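PDB 4Z48: uncharacterized protein from Desulfovibrio piger ATCC 29098, which is of unknown function but belongs to the LolA-like family, whose relatives carry lipoproteins toward the outer membrane, so it may bind a lipid-modified or hydrophobic partner. Local coordinates for residues D27-A32 with K48-H53; Q21-Q26 with L228-G233; T161-Q166 with A180-K185. All blocks are in the same frame, centred on the assembly; numbering follows the deposited sequence.

Contact 1: residues D27-A32 with K48-H53; sequences DSYSEA and KTYSKH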
loop_
_atom_site.group_PDB
_atom_site.type_symbol
_atom_site.label_atom_id
_atom_site.label_comp_id
_atom_site.label_asym_id
_atom_site.label_seq_id
_atom_site.Cartn_x
_atom_site.Cartn_y
_atom_site.Cartn_z
ATOM N N ASP A 27 5.741 -11.332 -10.188
ATOM C CA ASP A 27 4.327 -11.440 -9.835
ATOM C C ASP A 27 4.199 -12.010 -8.423
ATOM O O ASP A 27 5.184 -12.490 -7.857
ATOM C CB ASP A 27 3.552 -12.280 -10.875
ATOM C CG ASP A 27 3.733 -13.780 -10.823
ATOM O OD1 ASP A 27 3.679 -14.348 -9.715
ATOM O OD2 ASP A 27 3.793 -14.399 -11.897
ATOM N N SER A 28 3.022 -11.893 -7.842
ATOM C CA SER A 28 2.736 -12.431 -6.517
ATOM C C SER A 28 1.252 -12.712 -6.307
ATOM O O SER A 28 0.373 -12.111 -6.930
ATOM C CB SER A 28 3.214 -11.475 -5.422
ATOM O OG SER A 28 2.569 -10.221 -5.514
ATOM N N TYR A 29 0.997 -13.602 -5.361
ATOM C CA TYR A 29 -0.325 -13.990 -4.931
ATOM C C TYR A 29 -0.347 -13.975 -3.435
ATOM O O TYR A 29 0.640 -14.399 -2.832
ATOM C CB TYR A 29 -0.650 -15.387 -5.464
ATOM C CG TYR A 29 -1.874 -16.006 -4.840
ATOM C CD1 TYR A 29 -3.152 -15.683 -5.297
ATOM C CD2 TYR A 29 -1.768 -16.861 -3.743
ATOM C CE1 TYR A 29 -4.291 -16.255 -4.728
ATOM C CE2 TYR A 29 -2.905 -17.427 -3.155
ATOM C CZ TYR A 29 -4.162 -17.113 -3.651
ATOM O OH TYR A 29 -5.294 -17.641 -3.095
ATOM N N SER A 30 -1.439 -13.486 -2.823
ATOM C CA SER A 30 -1.614 -13.606 -1.377
ATOM C C SER A 30 -3.090 -13.639 -0.992
ATOM O O SER A 30 -3.967 -13.326 -1.784
ATOM C CB SER A 30 -0.889 -12.515 -0.601
ATOM O OG SER A 30 -1.555 -11.270 -0.625
ATOM N N GLU A 31 -3.329 -14.086 0.229
ATOM C CA GLU A 31 -4.630 -14.125 0.874
ATOM C C GLU A 31 -4.563 -13.238 2.124
ATOM O O GLU A 31 -3.524 -13.156 2.796
ATOM C CB GLU A 31 -4.999 -15.571 1.227
ATOM C CG GLU A 31 -5.245 -16.426 0.001
ATOM C CD GLU A 31 -5.319 -17.908 0.291
ATOM O OE1 GLU A 31 -5.479 -18.272 1.475
ATOM O OE2 GLU A 31 -5.182 -18.708 -0.660
ATOM N N ALA A 32 -5.629 -12.525 2.402
ATOM C CA ALA A 32 -5.636 -11.649 3.578
ATOM C C ALA A 32 -6.982 -11.637 4.259
ATOM O O ALA A 32 -8.006 -11.901 3.617
ATOM C CB ALA A 32 -5.272 -10.210 3.185
ATOM N N LYS A 48 -8.266 -11.957 -1.799
ATOM C CA LYS A 48 -7.074 -12.463 -2.474
ATOM C C LYS A 48 -6.527 -11.324 -3.327
ATOM O O LYS A 48 -7.305 -10.545 -3.894
ATOM C CB LYS A 48 -7.359 -13.713 -3.328
ATOM C CG LYS A 48 -7.695 -14.974 -2.533
ATOM C CD LYS A 48 -8.260 -16.059 -3.434
ATOM C CE LYS A 48 -8.452 -17.349 -2.664
ATOM N NZ LYS A 48 -9.638 -17.309 -1.769
ATOM N N THR A 49 -5.196 -11.182 -3.378
ATOM C CA THR A 49 -4.538 -10.168 -4.182
ATOM C C THR A 49 -3.658 -10.839 -5.233
ATOM O O THR A 49 -2.809 -11.647 -4.894
ATOM C CB THR A 49 -3.722 -9.150 -3.308
ATOM O OG1 THR A 49 -4.586 -8.539 -2.340
ATOM C CG2 THR A 49 -3.098 -8.033 -4.147
ATOM N N TYR A 50 -3.805 -10.428 -6.488
ATOM C CA TYR A 50 -2.950 -10.881 -7.604
ATOM C C TYR A 50 -2.157 -9.673 -8.096
ATOM O O TYR A 50 -2.739 -8.602 -8.221
ATOM C CB TYR A 50 -3.815 -11.456 -8.749
ATOM C CG TYR A 50 -4.738 -12.574 -8.330
ATOM C CD1 TYR A 50 -6.000 -12.303 -7.800
ATOM C CD2 TYR A 50 -4.366 -13.906 -8.486
ATOM C CE1 TYR A 50 -6.844 -13.331 -7.387
ATOM C CE2 TYR A 50 -5.231 -14.943 -8.135
ATOM C CZ TYR A 50 -6.470 -14.651 -7.587
ATOM O OH TYR A 50 -7.319 -15.673 -7.221
ATOM N N SER A 51 -0.833 -9.801 -8.314
ATOM C CA SER A 51 -0.052 -8.657 -8.807
ATOM C C SER A 51 0.932 -9.124 -9.831
ATOM O O SER A 51 1.378 -10.265 -9.749
ATOM C CB SER A 51 0.684 -7.933 -7.677
ATOM O OG SER A 51 -0.127 -7.799 -6.523
ATOM N N LYS A 52 1.261 -8.270 -10.803
ATOM C CA LYS A 52 2.212 -8.595 -11.837
ATOM C C LYS A 52 2.814 -7.316 -12.392
ATOM O O LYS A 52 2.095 -6.330 -12.576
ATOM C CB LYS A 52 1.545 -9.436 -12.946
ATOM C CG LYS A 52 2.522 -9.998 -13.976
ATOM C CD LYS A 52 1.805 -10.802 -15.039
ATOM C CE LYS A 52 2.791 -11.295 -16.056
ATOM N NZ LYS A 52 2.149 -12.213 -17.030
ATOM N N HIS A 53 4.144 -7.327 -12.624
ATOM C CA HIS A 53 4.877 -6.201 -13.192
ATOM C C HIS A 53 4.613 -6.113 -14.674
ATOM O O HIS A 53 4.344 -7.132 -15.331
ATOM C CB HIS A 53 6.385 -6.302 -12.880
ATOM C CG HIS A 53 6.679 -5.900 -11.472
ATOM N ND1 HIS A 53 6.456 -6.758 -10.418
ATOM C CD2 HIS A 53 7.012 -4.686 -10.975
ATOM C CE1 HIS A 53 6.748 -6.073 -9.322
ATOM N NE2 HIS A 53 7.054 -4.815 -9.604
HETATM O O HOH W 1 -0.283 -10.478 -4.584
HETATM O O HOH W 2 -6.721 -18.460 -5.926
HETATM O O HOH W 3 -4.414 -10.493 -0.336
#
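Thr49 O takes two donors: the backbone N of Ser30 at 3.1 Å and a water that also reaches Ser28 OG. The setting is an antiparallel beta hairpin, strands 27-38 and 41-54, in the antiparallel beta structure of a protein of the LolA-like family. Ser30 and Thr49 form one hydrogen-bonded pair, with Thr49 N returning to Ser30 O at 2.9 Å, and Ser28 and Ser51 form the next. On this serine and threonine face the short side chains barely meet, and water joins them instead: a second molecule links Ser30 OG with Thr49 OG1 at 2.8 Å from the threonine oxygen. The other face carries the larger groups. Tyr29 and Tyr50 run side by side in the same direction with ring planes 56° apart, and Tyr50 CE2 comes to the edge of the Tyr29 ring, 3.6 Å from CD1. With CG anti to the backbone N (chi1 168°), the Tyr29 ring reaches along the strand, and its hydroxyl donates to the anti lone pair of Glu31 OE2 at 2.7 Å. Tyr238 stacks on Tyr50. Asp27 directs its carboxylate to the backbone N atoms of Val232, Gly233 and Leu234, while Lys52 NZ donates to Leu234 O and forms a salt bridge with Asp236. The aliphatic part of Lys48 runs past the end of the Tyr29 ring, its CE 3.2 Å from Tyr29 OH.

Contact 2: residues Q21-Q26 with L228-G233; sequences QVDTSQ and LRYDVG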
loop_
_atom_site.group_PDB
_atom_site.type_symbol
_atom_site.label_atom_id
_atom_site.label_comp_id
_atom_site.label_asym_id
_atom_site.label_seq_id
_atom_site.Cartn_x
_atom_site.Cartn_y
_atom_site.Cartn_z
ATOM N N GLN A 21 14.391 -1.630 -4.190
ATOM C CA GLN A 21 15.072 -2.812 -4.743
ATOM C C GLN A 21 14.742 -4.118 -3.988
ATOM O O GLN A 21 15.096 -5.187 -4.487
ATOM C CB GLN A 21 16.587 -2.607 -4.799
ATOM C CG GLN A 21 17.021 -1.842 -6.064
ATOM C CD GLN A 21 18.249 -0.976 -5.872
ATOM O OE1 GLN A 21 19.070 -1.169 -4.956
ATOM N NE2 GLN A 21 18.415 -0.005 -6.762
ATOM N N VAL A 22 14.061 -4.046 -2.820
ATOM C CA VAL A 22 13.720 -5.246 -2.011
ATOM C C VAL A 22 12.832 -6.231 -2.818
ATOM O O VAL A 22 13.132 -7.429 -2.870
ATOM C CB VAL A 22 13.070 -4.867 -0.651
ATOM C CG1 VAL A 22 12.563 -6.108 0.100
ATOM C CG2 VAL A 22 14.057 -4.070 0.216
ATOM N N ASP A 23 11.796 -5.727 -3.471
ATOM C CA ASP A 23 10.878 -6.577 -4.234
ATOM C C ASP A 23 11.459 -6.915 -5.627
ATOM O O ASP A 23 11.287 -6.151 -6.578
ATOM C CB ASP A 23 9.482 -5.929 -4.347
ATOM C CG ASP A 23 8.455 -6.815 -5.051
ATOM O OD1 ASP A 23 8.730 -8.023 -5.219
ATOM O OD2 ASP A 23 7.376 -6.283 -5.460
ATOM N N THR A 24 12.103 -8.099 -5.741
ATOM C CA THR A 24 12.766 -8.556 -6.970
ATOM C C THR A 24 11.815 -9.443 -7.820
ATOM O O THR A 24 12.206 -9.967 -8.866
ATOM C CB THR A 24 14.052 -9.298 -6.582
ATOM O OG1 THR A 24 13.727 -10.358 -5.673
ATOM C CG2 THR A 24 15.098 -8.372 -5.940
ATOM N N SER A 25 10.584 -9.613 -7.356
ATOM C CA SER A 25 9.577 -10.468 -8.000
ATOM C C SER A 25 8.991 -9.883 -9.270
ATOM O O SER A 25 8.996 -8.668 -9.435
ATOM C CB SER A 25 8.434 -10.766 -7.038
ATOM O OG SER A 25 7.511 -9.700 -6.918
ATOM N N GLN A 26 8.398 -10.754 -10.123
ATOM C CA GLN A 26 7.679 -10.361 -11.339
ATOM C C GLN A 26 6.176 -10.450 -11.101
ATOM O O GLN A 26 5.417 -9.729 -11.739
ATOM C CB GLN A 26 8.097 -11.206 -12.554
ATOM C CG GLN A 26 9.367 -10.662 -13.262
ATOM C CD GLN A 26 9.247 -9.214 -13.725
ATOM O OE1 GLN A 26 9.871 -8.295 -13.171
ATOM N NE2 GLN A 26 8.425 -8.971 -14.738
ATOM N N LEU A 228 1.251 -16.304 1.033
ATOM C CA LEU A 228 1.858 -15.420 0.040
ATOM C C LEU A 228 2.931 -16.178 -0.737
ATOM O O LEU A 228 3.720 -16.951 -0.182
ATOM C CB LEU A 228 2.424 -14.111 0.639
ATOM C CG LEU A 228 2.724 -12.957 -0.365
ATOM C CD1 LEU A 228 2.622 -11.622 0.303
ATOM C CD2 LEU A 228 4.107 -13.075 -0.987
ATOM N N ARG A 229 2.910 -15.992 -2.051
ATOM C CA ARG A 229 3.855 -16.636 -2.977
ATOM C C ARG A 229 4.331 -15.643 -4.030
ATOM O O ARG A 229 3.568 -14.768 -4.421
ATOM C CB ARG A 229 3.184 -17.827 -3.672
ATOM C CG ARG A 229 2.977 -19.052 -2.795
ATOM C CD ARG A 229 3.220 -20.331 -3.578
ATOM N NE ARG A 229 2.230 -20.539 -4.639
ATOM C CZ ARG A 229 2.440 -21.283 -5.721
ATOM N NH1 ARG A 229 3.611 -21.877 -5.909
ATOM N NH2 ARG A 229 1.488 -21.419 -6.635
ATOM N N TYR A 230 5.583 -15.769 -4.491
ATOM C CA TYR A 230 6.102 -14.921 -5.576
ATOM C C TYR A 230 6.353 -15.729 -6.845
ATOM O O TYR A 230 6.619 -16.927 -6.757
ATOM C CB TYR A 230 7.400 -14.236 -5.178
ATOM C CG TYR A 230 7.218 -13.157 -4.142
ATOM C CD1 TYR A 230 6.607 -11.954 -4.467
ATOM C CD2 TYR A 230 7.700 -13.317 -2.842
ATOM C CE1 TYR A 230 6.462 -10.940 -3.527
ATOM C CE2 TYR A 230 7.543 -12.313 -1.886
ATOM C CZ TYR A 230 6.905 -11.133 -2.234
ATOM O OH TYR A 230 6.712 -10.122 -1.337
ATOM N N ASP A 231 6.332 -15.058 -8.016
ATOM C CA ASP A 231 6.638 -15.645 -9.329
ATOM C C ASP A 231 5.932 -16.998 -9.556
ATOM O O ASP A 231 6.575 -18.008 -9.860
ATOM C CB ASP A 231 8.154 -15.765 -9.509
ATOM C CG ASP A 231 8.841 -14.408 -9.493
ATOM O OD1 ASP A 231 8.145 -13.408 -9.558
ATOM O OD2 ASP A 231 10.083 -14.368 -9.430
ATOM N N VAL A 232 4.598 -16.973 -9.450
ATOM C CA VAL A 232 3.721 -18.139 -9.618
ATOM C C VAL A 232 3.330 -18.345 -11.094
ATOM O O VAL A 232 2.747 -19.379 -11.431
ATOM C CB VAL A 232 2.469 -18.063 -8.695
ATOM C CG1 VAL A 232 2.880 -18.104 -7.236
ATOM C CG2 VAL A 232 1.638 -16.817 -8.962
ATOM N N GLY A 233 3.652 -17.368 -11.942
ATOM C CA GLY A 233 3.340 -17.404 -13.366
ATOM C C GLY A 233 1.916 -16.987 -13.682
ATOM O O GLY A 233 1.217 -17.684 -14.422
HETATM O O HOH W 4 11.783 -12.484 -10.386
#
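Ser25 lays its CB and OG against the CD1-CE1 side of the Tyr230 ring, CB 3.4 Å from CD1. Leu228 CD2 sits over a face of the same ring, while Tyr230 OH bonds to Thr206 OG1, so a methyl covers one face and a hydrogen bond holds the far end. The serine is itself tied back: Ser25 OG donates to the syn lone pair of Asp23 OD1 at 2.7 Å. Ser25 N also donates to Asp23 OD1, at 3.2 Å and from above the carboxylate plane. The Asp23 carboxylate can serve both donors because its CG stands anti to the backbone N (chi1 -176°), beside the carbonyl carbon and facing onward along the chain. Across the contact, Gln26 N gives a nearly straight bond to the syn lone pair of Asp231 OD1, 2.7 Å long at 166°. Asp27 N uses that same OD1, which therefore gathers two successive backbone N-H groups. The other oxygen, Asp231 OD2, accepts from a water at 2.7 Å that also donates to Thr24 O, closing a solvent bridge. The aspartate thus pins the loop entering strand 27-38 to the end of strand 219-230, and within that loop the bond from Ser25 N to Asp23 OD1 makes an Asx turn, which the Ser25 OG bond reinforces.

Contact 3: residues T161-Q166 with A180-K185; sequences TQYSRQ and ADYYDK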
loop_
_atom_site.group_PDB
_atom_site.type_symbol
_atom_site.label_atom_id
_atom_site.label_comp_id
_atom_site.label_asym_id
_atom_site.label_seq_id
_atom_site.Cartn_x
_atom_site.Cartn_y
_atom_site.Cartn_z
ATOM N N THR A 161 -2.673 13.738 -3.676
ATOM C CA THR A 161 -2.590 12.912 -2.456
ATOM C C THR A 161 -3.240 13.653 -1.305
ATOM O O THR A 161 -3.289 14.879 -1.318
ATOM C CB THR A 161 -1.091 12.553 -2.136
ATOM O OG1 THR A 161 -1.008 11.849 -0.892
ATOM C CG2 THR A 161 -0.178 13.775 -2.085
ATOM N N GLN A 162 -3.726 12.928 -0.300
ATOM C CA GLN A 162 -4.310 13.620 0.849
ATOM C C GLN A 162 -3.199 13.991 1.862
ATOM O O GLN A 162 -3.448 14.726 2.819
ATOM C CB GLN A 162 -5.366 12.713 1.518
ATOM C CG GLN A 162 -4.760 11.595 2.316
ATOM C CD GLN A 162 -5.765 10.574 2.751
ATOM O OE1 GLN A 162 -5.971 9.565 2.072
ATOM N NE2 GLN A 162 -6.392 10.810 3.904
ATOM N N TYR A 163 -1.991 13.443 1.672
ATOM C CA TYR A 163 -0.943 13.628 2.660
ATOM C C TYR A 163 0.016 14.762 2.339
ATOM O O TYR A 163 0.322 15.022 1.177
ATOM C CB TYR A 163 -0.144 12.335 2.851
ATOM C CG TYR A 163 -1.010 11.114 3.056
ATOM C CD1 TYR A 163 -1.821 10.990 4.182
ATOM C CD2 TYR A 163 -1.039 10.090 2.111
ATOM C CE1 TYR A 163 -2.585 9.840 4.402
ATOM C CE2 TYR A 163 -1.835 8.949 2.301
ATOM C CZ TYR A 163 -2.623 8.845 3.431
ATOM O OH TYR A 163 -3.356 7.699 3.597
ATOM N N SER A 164 0.477 15.429 3.391
ATOM C CA SER A 164 1.445 16.516 3.264
ATOM C C SER A 164 2.846 15.969 3.459
ATOM O O SER A 164 3.797 16.494 2.873
ATOM C CB SER A 164 1.167 17.619 4.275
ATOM O OG SER A 164 1.202 17.085 5.588
ATOM N N ARG A 165 2.972 14.925 4.302
ATOM C CA ARG A 165 4.272 14.331 4.611
ATOM C C ARG A 165 4.079 13.037 5.393
ATOM O O ARG A 165 3.053 12.831 6.055
ATOM C CB ARG A 165 5.164 15.338 5.373
ATOM C CG ARG A 165 5.269 15.180 6.885
ATOM C CD ARG A 165 5.902 16.392 7.530
ATOM N NE ARG A 165 5.241 16.662 8.804
ATOM C CZ ARG A 165 5.676 16.214 9.972
ATOM N NH1 ARG A 165 6.800 15.513 10.043
ATOM N NH2 ARG A 165 4.999 16.480 11.082
ATOM N N GLN A 166 5.043 12.143 5.244
ATOM C CA GLN A 166 5.080 10.850 5.882
ATOM C C GLN A 166 6.429 10.611 6.534
ATOM O O GLN A 166 7.465 10.774 5.884
ATOM C CB GLN A 166 4.786 9.723 4.880
ATOM C CG GLN A 166 3.382 9.859 4.234
ATOM C CD GLN A 166 3.187 8.876 3.119
ATOM O OE1 GLN A 166 4.108 8.149 2.724
ATOM N NE2 GLN A 166 1.960 8.792 2.629
ATOM N N ALA A 180 5.050 4.002 10.377
ATOM C CA ALA A 180 4.973 5.259 9.627
ATOM C C ALA A 180 3.839 6.133 10.148
ATOM O O ALA A 180 2.789 5.637 10.586
ATOM C CB ALA A 180 4.840 5.039 8.130
ATOM N N ASP A 181 4.106 7.435 10.188
ATOM C CA ASP A 181 3.141 8.452 10.584
ATOM C C ASP A 181 2.798 9.257 9.375
ATOM O O ASP A 181 3.706 9.698 8.679
ATOM C CB ASP A 181 3.675 9.338 11.703
ATOM C CG ASP A 181 3.761 8.672 13.068
ATOM O OD1 ASP A 181 3.162 7.600 13.244
ATOM O OD2 ASP A 181 4.439 9.233 13.960
ATOM N N TYR A 182 1.484 9.431 9.094
ATOM C CA TYR A 182 0.972 10.184 7.946
ATOM C C TYR A 182 0.308 11.454 8.417
ATOM O O TYR A 182 -0.460 11.431 9.384
ATOM C CB TYR A 182 -0.040 9.356 7.110
ATOM C CG TYR A 182 0.490 8.208 6.269
ATOM C CD1 TYR A 182 1.802 7.752 6.409
ATOM C CD2 TYR A 182 -0.355 7.501 5.418
ATOM C CE1 TYR A 182 2.271 6.660 5.669
ATOM C CE2 TYR A 182 0.109 6.432 4.654
ATOM C CZ TYR A 182 1.415 6.002 4.795
ATOM O OH TYR A 182 1.838 4.926 4.049
ATOM N N TYR A 183 0.603 12.569 7.719
ATOM C CA TYR A 183 0.107 13.889 8.047
ATOM C C TYR A 183 -0.778 14.430 6.929
ATOM O O TYR A 183 -0.483 14.214 5.753
ATOM C CB TYR A 183 1.294 14.815 8.331
ATOM C CG TYR A 183 2.019 14.413 9.601
ATOM C CD1 TYR A 183 3.054 13.471 9.573
ATOM C CD2 TYR A 183 1.618 14.906 10.838
ATOM C CE1 TYR A 183 3.714 13.088 10.746
ATOM C CE2 TYR A 183 2.269 14.527 12.014
ATOM C CZ TYR A 183 3.289 13.593 11.968
ATOM O OH TYR A 183 3.887 13.211 13.143
ATOM N N ASP A 184 -1.867 15.111 7.301
ATOM C CA ASP A 184 -2.827 15.663 6.345
ATOM C C ASP A 184 -2.355 17.057 5.870
ATOM O O ASP A 184 -1.298 17.533 6.318
ATOM C CB ASP A 184 -4.276 15.697 6.924
ATOM C CG ASP A 184 -4.579 16.643 8.088
ATOM O OD1 ASP A 184 -3.730 17.521 8.390
ATOM O OD2 ASP A 184 -5.678 16.516 8.692
ATOM N N LYS A 185 -3.154 17.716 5.002
ATOM C CA LYS A 185 -2.801 19.037 4.444
ATOM C C LYS A 185 -2.807 20.160 5.496
ATOM O O LYS A 185 -2.331 21.266 5.202
ATOM C CB LYS A 185 -3.730 19.425 3.271
ATOM C CG LYS A 185 -3.775 18.428 2.120
ATOM C CD LYS A 185 -2.485 18.340 1.363
ATOM C CE LYS A 185 -2.779 18.271 -0.103
ATOM N NZ LYS A 185 -1.891 17.287 -0.766
HETATM O O HOH W 5 5.919 15.543 13.560
#
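The open end of the beta hairpin formed by strands 163-171 and 177-184 makes this contact, where the first chain turns a corner at Ser164. Ser164 N donates to Tyr183 O at 2.8 Å, and Ser164 OG, placed between the backbone N and the carbonyl carbon (chi1 58°), donates to Asp184 O at 2.6 Å from well above that carbonyl's plane. Beyond the corner, Tyr183 N donates to Arg165 O. On one face the guanidinium of Arg165 lies flat on the Tyr183 ring, planes 16° apart, with its CZ 3.8 Å from the ring centroid: a cation-pi stack. NH2 sits over the centre of that ring and also reaches a water shared with Tyr183 OH. On the face of Gln166 and Tyr182, the Gln166 amide stacks on the Tyr182 ring, planes 6° apart, while Arg153 holds its OE1. The edge of Tyr182 points into a face of Tyr163, CD2 lying 3.3 Å from Tyr163 CZ, and Gln162 CG occupies the opposite face. Asp123 accepts from Tyr163 OH. At the outer end, Lys185 doubles back to donate from NZ to Thr161 O at 2.8 Å. Strand bonding here thus gives way to side-chain grips on backbone carbonyls, while flat groups pack against one another on each face and the guanidinium charge is probably attracted to the electron-rich face of Tyr183.

Overall arrangement
Contacts 1 and 2 adjoin, their centres about 9 Å apart: strands 27-38 and 219-230 are neighbours, and Asp231 N donates to Asp27 O. Contact 3 lies on the opposite side of the chain's centre, about 26 and 28 Å centre to centre from contacts 1 and 2. Contacts 1 and 3 each join the two strands of a hairpin, whereas contact 2 brings together a loop near the start of the chain and a strand end some 200 residues later. Contacts 1 and 2 lie at the surface and contact 3 is partly buried. Waters bridge polar groups in all three, but contact 3 differs by its stacked side chains.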